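Local coordinates for probable transcriptional regulator (Rhodococcus jostii, PDB 3HIM), which probably binds regulatory DNA as a dimeric transcription factor of the TetR family, at residues D152-I165 against Y191-D203. Sequence-based numbering, arbitrary orientation.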
loop_
_atom_site.group_PDB
_atom_site.type_symbol
_atom_site.label_atom_id
_atom_site.label_comp_id
_atom_site.label_asym_id
_atom_site.label_seq_id
_atom_site.Cartn_x
_atom_site.Cartn_y
_atom_site.Cartn_z
ATOM N N ASP B 152 -10.782 24.614 13.468
ATOM C CA ASP B 152 -10.064 23.521 14.125
ATOM C C ASP B 152 -8.860 23.040 13.311
ATOM O O ASP B 152 -7.854 22.611 13.874
ATOM C CB ASP B 152 -10.986 22.327 14.345
ATOM C CG ASP B 152 -12.089 22.606 15.346
ATOM O OD1 ASP B 152 -11.853 23.349 16.323
ATOM O OD2 ASP B 152 -13.190 22.050 15.160
ATOM N N PHE B 153 -8.980 23.076 11.986
ATOM C CA PHE B 153 -7.945 22.521 11.116
ATOM C C PHE B 153 -7.365 23.637 10.272
ATOM O O PHE B 153 -8.049 24.622 9.992
ATOM C CB PHE B 153 -8.512 21.413 10.186
ATOM C CG PHE B 153 -8.954 20.138 10.909
ATOM C CD1 PHE B 153 -8.525 19.846 12.203
ATOM C CD2 PHE B 153 -9.785 19.219 10.266
ATOM C CE1 PHE B 153 -8.929 18.672 12.866
ATOM C CE2 PHE B 153 -10.204 18.031 10.918
ATOM C CZ PHE B 153 -9.765 17.762 12.223
ATOM N N HIS B 154 -6.116 23.474 9.851
ATOM C CA HIS B 154 -5.455 24.422 8.946
ATOM C C HIS B 154 -4.653 23.651 7.905
ATOM O O HIS B 154 -3.427 23.758 7.859
ATOM C CB HIS B 154 -4.546 25.362 9.731
ATOM C CG HIS B 154 -5.206 25.934 10.941
ATOM N ND1 HIS B 154 -6.161 26.927 10.866
ATOM C CD2 HIS B 154 -5.096 25.614 12.253
ATOM C CE1 HIS B 154 -6.586 27.218 12.084
ATOM N NE2 HIS B 154 -5.955 26.437 12.943
ATOM N N PRO B 155 -5.352 22.881 7.060
ATOM C CA PRO B 155 -4.698 22.001 6.089
ATOM C C PRO B 155 -3.974 22.817 5.048
ATOM O O PRO B 155 -4.440 23.899 4.685
ATOM C CB PRO B 155 -5.870 21.238 5.431
ATOM C CG PRO B 155 -7.075 22.023 5.719
ATOM C CD PRO B 155 -6.816 22.941 6.869
ATOM N N PHE B 156 -2.827 22.323 4.597
ATOM C CA PHE B 156 -2.193 22.888 3.419
ATOM C C PHE B 156 -3.131 22.659 2.238
ATOM O O PHE B 156 -3.470 23.572 1.490
ATOM C CB PHE B 156 -0.843 22.217 3.151
ATOM C CG PHE B 156 0.283 22.770 3.973
ATOM C CD1 PHE B 156 0.825 24.011 3.677
ATOM C CD2 PHE B 156 0.811 22.035 5.039
ATOM C CE1 PHE B 156 1.878 24.524 4.440
ATOM C CE2 PHE B 156 1.847 22.533 5.802
ATOM C CZ PHE B 156 2.384 23.791 5.509
ATOM N N ASP B 157 -3.578 21.427 2.108
ATOM C CA ASP B 157 -4.285 21.008 0.925
ATOM C C ASP B 157 -5.237 19.896 1.344
ATOM O O ASP B 157 -4.806 18.822 1.760
ATOM C CB ASP B 157 -3.240 20.548 -0.103
ATOM C CG ASP B 157 -3.848 20.136 -1.429
ATOM O OD1 ASP B 157 -4.806 19.320 -1.441
ATOM O OD2 ASP B 157 -3.313 20.602 -2.468
ATOM N N ILE B 158 -6.532 20.156 1.264
ATOM C CA ILE B 158 -7.506 19.205 1.766
ATOM C C ILE B 158 -7.446 17.869 1.024
ATOM O O ILE B 158 -7.411 16.816 1.659
ATOM C CB ILE B 158 -8.922 19.768 1.733
ATOM C CG1 ILE B 158 -9.035 20.959 2.682
ATOM C CG2 ILE B 158 -9.940 18.688 2.127
ATOM C CD1 ILE B 158 -10.370 21.677 2.577
ATOM N N GLU B 159 -7.423 17.914 -0.309
ATOM C CA GLU B 159 -7.366 16.684 -1.106
ATOM C C GLU B 159 -6.079 15.895 -0.838
ATOM O O GLU B 159 -6.133 14.675 -0.734
ATOM C CB GLU B 159 -7.517 16.982 -2.604
ATOM N N ALA B 160 -4.934 16.579 -0.724
ATOM C CA ALA B 160 -3.667 15.907 -0.355
ATOM C C ALA B 160 -3.760 15.208 1.008
ATOM O O ALA B 160 -3.276 14.086 1.177
ATOM C CB ALA B 160 -2.519 16.893 -0.356
ATOM N N ALA B 161 -4.396 15.873 1.972
ATOM C CA ALA B 161 -4.568 15.306 3.315
ATOM C C ALA B 161 -5.469 14.056 3.313
ATOM O O ALA B 161 -5.128 13.040 3.930
ATOM C CB ALA B 161 -5.082 16.352 4.288
ATOM N N ALA B 162 -6.598 14.136 2.611
ATOM C CA ALA B 162 -7.489 12.986 2.468
ATOM C C ALA B 162 -6.805 11.827 1.736
ATOM O O ALA B 162 -6.873 10.693 2.209
ATOM C CB ALA B 162 -8.786 13.391 1.778
ATOM N N LEU B 163 -6.117 12.112 0.620
ATOM C CA LEU B 163 -5.286 11.089 -0.060
ATOM C C LEU B 163 -4.301 10.442 0.908
ATOM O O LEU B 163 -4.273 9.213 1.030
ATOM C CB LEU B 163 -4.512 11.624 -1.272
ATOM C CG LEU B 163 -3.316 10.736 -1.746
ATOM C CD1 LEU B 163 -3.775 9.378 -2.389
ATOM C CD2 LEU B 163 -2.400 11.460 -2.719
ATOM N N ALA B 164 -3.516 11.254 1.617
ATOM C CA ALA B 164 -2.497 10.671 2.475
ATOM C C ALA B 164 -3.106 9.738 3.521
ATOM O O ALA B 164 -2.558 8.669 3.800
ATOM C CB ALA B 164 -1.635 11.735 3.118
ATOM N N ILE B 165 -4.237 10.135 4.100
ATOM C CA ILE B 165 -4.889 9.308 5.104
ATOM C C ILE B 165 -5.427 8.005 4.499
ATOM O O ILE B 165 -5.285 6.923 5.073
ATOM C CB ILE B 165 -6.013 10.095 5.845
ATOM C CG1 ILE B 165 -5.403 11.101 6.829
ATOM C CG2 ILE B 165 -6.955 9.135 6.579
ATOM C CD1 ILE B 165 -6.349 12.253 7.193
ATOM N N TYR B 191 -1.585 6.551 14.033
ATOM C CA TYR B 191 -1.989 7.177 12.787
ATOM C C TYR B 191 -2.989 8.274 13.050
ATOM O O TYR B 191 -3.034 9.265 12.322
ATOM C CB TYR B 191 -2.544 6.140 11.818
ATOM C CG TYR B 191 -1.477 5.460 10.997
ATOM C CD1 TYR B 191 -0.113 5.593 11.305
ATOM C CD2 TYR B 191 -1.829 4.660 9.916
ATOM C CE1 TYR B 191 0.863 4.963 10.523
ATOM C CE2 TYR B 191 -0.880 4.022 9.148
ATOM C CZ TYR B 191 0.458 4.165 9.438
ATOM O OH TYR B 191 1.374 3.506 8.619
ATOM N N VAL B 192 -3.783 8.111 14.102
ATOM C CA VAL B 192 -4.649 9.213 14.539
ATOM C C VAL B 192 -3.830 10.469 14.894
ATOM O O VAL B 192 -4.157 11.568 14.449
ATOM C CB VAL B 192 -5.539 8.807 15.721
ATOM C CG1 VAL B 192 -6.141 10.035 16.375
ATOM C CG2 VAL B 192 -6.636 7.862 15.240
ATOM N N GLU B 193 -2.765 10.298 15.684
ATOM C CA GLU B 193 -1.897 11.430 16.061
ATOM C C GLU B 193 -1.332 12.137 14.832
ATOM O O GLU B 193 -1.257 13.381 14.780
ATOM C CB GLU B 193 -0.750 10.953 16.944
ATOM C CG GLU B 193 -1.219 10.532 18.328
ATOM C CD GLU B 193 -0.265 9.558 18.988
ATOM O OE1 GLU B 193 0.800 9.244 18.389
ATOM O OE2 GLU B 193 -0.594 9.098 20.099
ATOM N N LEU B 194 -0.928 11.330 13.851
ATOM C CA LEU B 194 -0.301 11.866 12.639
ATOM C C LEU B 194 -1.303 12.583 11.728
ATOM O O LEU B 194 -0.981 13.631 11.177
ATOM C CB LEU B 194 0.469 10.774 11.894
ATOM C CG LEU B 194 1.692 10.232 12.646
ATOM C CD1 LEU B 194 2.063 8.821 12.131
ATOM C CD2 LEU B 194 2.892 11.184 12.549
ATOM N N ALA B 195 -2.501 12.018 11.579
ATOM C CA ALA B 195 -3.592 12.642 10.835
ATOM C C ALA B 195 -3.976 14.021 11.413
ATOM O O ALA B 195 -4.160 15.005 10.685
ATOM C CB ALA B 195 -4.817 11.701 10.806
ATOM N N LEU B 196 -4.089 14.105 12.727
ATOM C CA LEU B 196 -4.406 15.397 13.341
ATOM C C LEU B 196 -3.302 16.385 13.042
ATOM O O LEU B 196 -3.592 17.530 12.680
ATOM C CB LEU B 196 -4.664 15.266 14.841
ATOM C CG LEU B 196 -5.963 14.521 15.153
ATOM C CD1 LEU B 196 -6.003 14.153 16.642
ATOM C CD2 LEU B 196 -7.220 15.306 14.757
ATOM N N ARG B 197 -2.047 15.938 13.136
ATOM C CA ARG B 197 -0.905 16.799 12.847
ATOM C C ARG B 197 -0.871 17.255 11.388
ATOM O O ARG B 197 -0.568 18.421 11.097
ATOM C CB ARG B 197 0.412 16.108 13.216
ATOM C CG ARG B 197 0.734 16.140 14.693
ATOM C CD ARG B 197 1.504 17.396 15.026
ATOM N NE ARG B 197 1.976 17.468 16.415
ATOM C CZ ARG B 197 3.212 17.177 16.822
ATOM N NH1 ARG B 197 4.130 16.748 15.972
ATOM N NH2 ARG B 197 3.531 17.311 18.101
ATOM N N MET B 198 -1.182 16.325 10.492
ATOM C CA MET B 198 -1.245 16.578 9.067
ATOM C C MET B 198 -2.239 17.694 8.739
ATOM O O MET B 198 -1.946 18.558 7.908
ATOM C CB MET B 198 -1.643 15.300 8.315
ATOM C CG MET B 198 -0.458 14.401 7.961
ATOM S SD MET B 198 -0.996 12.978 6.976
ATOM C CE MET B 198 -1.232 11.810 8.316
ATOM N N VAL B 199 -3.412 17.675 9.371
ATOM C CA VAL B 199 -4.417 18.686 9.033
ATOM C C VAL B 199 -4.254 19.942 9.888
ATOM O O VAL B 199 -5.099 20.841 9.855
ATOM C CB VAL B 199 -5.862 18.149 9.071
ATOM C CG1 VAL B 199 -6.013 17.035 8.072
ATOM C CG2 VAL B 199 -6.244 17.690 10.476
ATOM N N GLY B 200 -3.154 19.981 10.643
ATOM C CA GLY B 200 -2.753 21.152 11.423
ATOM C C GLY B 200 -3.661 21.439 12.592
ATOM O O GLY B 200 -3.845 22.597 12.964
ATOM N N CYS B 201 -4.257 20.388 13.156
ATOM C CA CYS B 201 -5.002 20.482 14.427
ATOM C C CYS B 201 -4.037 20.611 15.620
ATOM O O CYS B 201 -2.930 20.048 15.592
ATOM C CB CYS B 201 -5.879 19.240 14.618
ATOM S SG CYS B 201 -7.038 19.322 16.037
ATOM N N ALA B 202 -4.459 21.339 16.663
ATOM C CA ALA B 202 -3.705 21.398 17.928
ATOM C C ALA B 202 -3.593 20.006 18.583
ATOM O O ALA B 202 -4.442 19.134 18.355
ATOM C CB ALA B 202 -4.330 22.423 18.899
ATOM N N ASP B 203 -2.546 19.797 19.381
ATOM C CA ASP B 203 -2.277 18.486 20.002
ATOM C C ASP B 203 -3.174 18.213 21.207
ATOM O O ASP B 203 -4.349 18.579 21.211
ATOM C CB ASP B 203 -0.796 18.358 20.405
ATOM C CG ASP B 203 0.162 18.511 19.219
ATOM O OD1 ASP B 203 -0.290 18.453 18.052
ATOM O OD2 ASP B 203 1.376 18.691 19.459
HETATM O O HOH W 1 -2.206 19.732 5.521
#
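Helices 158-165 and 191-198 run antiparallel (170° between their directions), their axes 10.6 Å apart at closest approach, and the loop before helix 158-165 runs antiparallel alongside residues 199-201, just past the end of helix 191-198. One direct backbone bond joins the loop to the residues after the helix end: His154 N donates to Val199 O over 2.8 Å. A step further on, a water accepts from Phe156 N and donates to Met198 O, bridging the loop to the last helical turn. Just before the direct bond in the chain, Phe153 lays its ring across Val199, whose CG2 sits over the ring centre, 3.5 Å from the centroid and 9° off the normal, a CH-pi contact. With chi1 at -172°, Cys201 SG swings away from its own backbone N and reaches the edge of the same ring in its plane, while Cys201 CB comes within 3.6 Å of Phe153 CE1. An alanine at Phe153 would take away the ring and is likely to leave Val199 CG2 and the Cys201 side chain without their shared partner. The other branch of Val199, CG1, reaches Ala161 CB (4.0 Å). Deeper between the helices, Met198 SD meets Ala164 CB and Ile165 CD1 packs on Ala195 CB (4.0 Å). Arg197 grips Asp203 side-on through NE and NH2, and its NH2 also bonds His154 O of the second subunit. Helix 184-198 ends in a Schellman motif, Cys201 N bonding Leu196 O and Gly200 N bonding Arg197 O, with Gly200 at positive phi. The whole is an antiparallel helix pair of the all-helical TetR C-terminal domain, its loop and helix end joined at the dimer interface.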